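Local atomic coordinates of protein DltD (Streptococcus thermophilus LMG 18311, PDB entry 7DXM), a protein that probably acts as an O-acyltransferase in the last steps of dlt operon-mediated D-alanylation of lipoteichoic acid. Residues Leu263-Ser268 with Asp308-Thr313. Numbering follows the deposited sequence.
Sequences LSYEVS and DMYDAT
The carbonyl O of M309, whose side chain reaches the loop at Y265, is gripped twice by T313 one helical turn on, by its backbone N and by its hydroxyl OG1 at 2.7 Å, the latter approaching from above the carbonyl plane. CG2 of T313, anti to its own backbone N, packs on CB of Y265 (3.6 Å). M309 reaches across to the loop with CG anti to its backbone N (chi1 173°) and then bends at both later torsions, which brings SD to a weak hydrogen bond from the backbone N of Y265 (3.3 Å). The same sulfur lies 4.8 Å from the centroid of the Y265 ring, oblique to it, while CE extends toward the carbonyl O of L263. Farther along, CE2 at the Y265 edge meets CD1 at the edge of the Y310 ring at 4.2 Å; the Y310 hydroxyl is bonded to P293 O. The extended side chain of E266 passes T313 OG1 with its CG and brings OE1 to the A312 methyl, 3.6 Å from CB. S264 OG accepts from E266 N (3.0 Å), an ST turn that shapes the loop preceding helix 270-283, and the Met-aromatic contact joins this loop to helix 307-322 in this SGNH-hydrolase-clan fold.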
loop_
_atom_site.group_PDB
_atom_site.type_symbol
_atom_site.label_atom_id
_atom_site.label_comp_id
_atom_site.label_asym_id
_atom_site.label_seq_id
_atom_site.Cartn_x
_atom_site.Cartn_y
_atom_site.Cartn_z
ATOM N N LEU A 263 -17.210 3.112 -15.414
ATOM C CA LEU A 263 -16.332 3.420 -14.286
ATOM C C LEU A 263 -14.948 3.854 -14.761
ATOM O O LEU A 263 -14.359 3.229 -15.648
ATOM C CB LEU A 263 -16.214 2.198 -13.372
ATOM C CG LEU A 263 -15.184 2.248 -12.232
ATOM C CD1 LEU A 263 -15.275 3.568 -11.469
ATOM C CD2 LEU A 263 -15.283 1.015 -11.296
ATOM N N SER A 264 -14.422 4.915 -14.155
ATOM C CA SER A 264 -13.093 5.421 -14.468
ATOM C C SER A 264 -12.262 5.593 -13.193
ATOM O O SER A 264 -12.802 5.772 -12.096
ATOM C CB SER A 264 -13.197 6.745 -15.218
ATOM O OG SER A 264 -11.972 7.446 -15.203
ATOM N N TYR A 265 -10.933 5.524 -13.344
ATOM C CA TYR A 265 -9.979 5.826 -12.279
ATOM C C TYR A 265 -9.120 7.056 -12.596
ATOM O O TYR A 265 -8.063 7.254 -11.974
ATOM C CB TYR A 265 -9.082 4.623 -12.026
ATOM C CG TYR A 265 -9.831 3.377 -11.693
ATOM C CD1 TYR A 265 -10.684 3.344 -10.609
ATOM C CD2 TYR A 265 -9.662 2.211 -12.434
ATOM C CE1 TYR A 265 -11.373 2.186 -10.272
ATOM C CE2 TYR A 265 -10.348 1.046 -12.102
ATOM C CZ TYR A 265 -11.205 1.045 -11.013
ATOM O OH TYR A 265 -11.901 -0.078 -10.623
ATOM N N GLU A 266 -9.553 7.882 -13.561
ATOM C CA GLU A 266 -8.735 8.966 -14.085
ATOM C C GLU A 266 -8.882 10.256 -13.308
ATOM O O GLU A 266 -7.991 11.110 -13.368
ATOM C CB GLU A 266 -9.094 9.247 -15.532
ATOM C CG GLU A 266 -8.537 8.253 -16.524
ATOM C CD GLU A 266 -8.694 8.739 -17.968
ATOM O OE1 GLU A 266 -9.140 7.923 -18.804
ATOM O OE2 GLU A 266 -8.382 9.924 -18.257
ATOM N N VAL A 267 -9.990 10.434 -12.596
ATOM C CA VAL A 267 -10.168 11.573 -11.706
ATOM C C VAL A 267 -10.283 11.039 -10.287
ATOM O O VAL A 267 -11.127 10.168 -10.010
ATOM C CB VAL A 267 -11.396 12.406 -12.083
ATOM C CG1 VAL A 267 -11.294 13.775 -11.461
ATOM C CG2 VAL A 267 -11.506 12.499 -13.578
ATOM N N SER A 268 -9.427 11.544 -9.397
ATOM C CA SER A 268 -9.447 11.119 -8.010
ATOM C C SER A 268 -8.649 12.093 -7.163
ATOM O O SER A 268 -7.647 12.651 -7.617
ATOM C CB SER A 268 -8.867 9.726 -7.856
ATOM O OG SER A 268 -9.072 9.293 -6.531
ATOM N N ASP A 308 -8.549 0.663 -21.787
ATOM C CA ASP A 308 -7.825 1.861 -22.198
ATOM C C ASP A 308 -7.907 2.953 -21.144
ATOM O O ASP A 308 -6.984 3.772 -21.001
ATOM C CB ASP A 308 -8.359 2.349 -23.532
ATOM C CG ASP A 308 -7.488 1.910 -24.656
ATOM O OD1 ASP A 308 -6.274 2.277 -24.620
ATOM O OD2 ASP A 308 -8.009 1.171 -25.527
ATOM N N MET A 309 -9.017 2.992 -20.412
ATOM C CA MET A 309 -9.104 3.875 -19.258
ATOM C C MET A 309 -8.058 3.490 -18.221
ATOM O O MET A 309 -7.360 4.353 -17.671
ATOM C CB MET A 309 -10.508 3.804 -18.662
ATOM C CG MET A 309 -10.653 4.574 -17.352
ATOM S SD MET A 309 -10.254 3.589 -15.890
ATOM C CE MET A 309 -11.092 2.055 -16.274
ATOM N N TYR A 310 -7.984 2.190 -17.912
ATOM C CA TYR A 310 -6.928 1.651 -17.069
ATOM C C TYR A 310 -5.569 2.136 -17.543
ATOM O O TYR A 310 -4.737 2.587 -16.745
ATOM C CB TYR A 310 -7.003 0.126 -17.102
ATOM C CG TYR A 310 -6.594 -0.571 -15.833
ATOM C CD1 TYR A 310 -7.431 -0.589 -14.723
ATOM C CD2 TYR A 310 -5.373 -1.236 -15.747
ATOM C CE1 TYR A 310 -7.062 -1.248 -13.554
ATOM C CE2 TYR A 310 -4.991 -1.896 -14.583
ATOM C CZ TYR A 310 -5.840 -1.897 -13.489
ATOM O OH TYR A 310 -5.470 -2.560 -12.336
ATOM N N ASP A 311 -5.342 2.066 -18.859
ATOM C CA ASP A 311 -4.041 2.413 -19.415
ATOM C C ASP A 311 -3.749 3.903 -19.251
ATOM O O ASP A 311 -2.618 4.291 -18.922
ATOM C CB ASP A 311 -3.980 1.980 -20.883
ATOM C CG ASP A 311 -3.940 0.443 -21.058
ATOM O OD1 ASP A 311 -3.596 -0.282 -20.087
ATOM O OD2 ASP A 311 -4.240 -0.041 -22.182
ATOM N N ALA A 312 -4.763 4.749 -19.431
ATOM C CA ALA A 312 -4.575 6.184 -19.212
ATOM C C ALA A 312 -4.332 6.500 -17.736
ATOM O O ALA A 312 -3.532 7.391 -17.404
ATOM C CB ALA A 312 -5.787 6.954 -19.733
ATOM N N THR A 313 -5.019 5.774 -16.841
ATOM C CA THR A 313 -4.788 5.924 -15.405
ATOM C C THR A 313 -3.347 5.615 -15.056
ATOM O O THR A 313 -2.659 6.435 -14.421
ATOM C CB THR A 313 -5.721 5.011 -14.609
ATOM O OG1 THR A 313 -7.050 5.088 -15.117
ATOM C CG2 THR A 313 -5.707 5.385 -13.152
#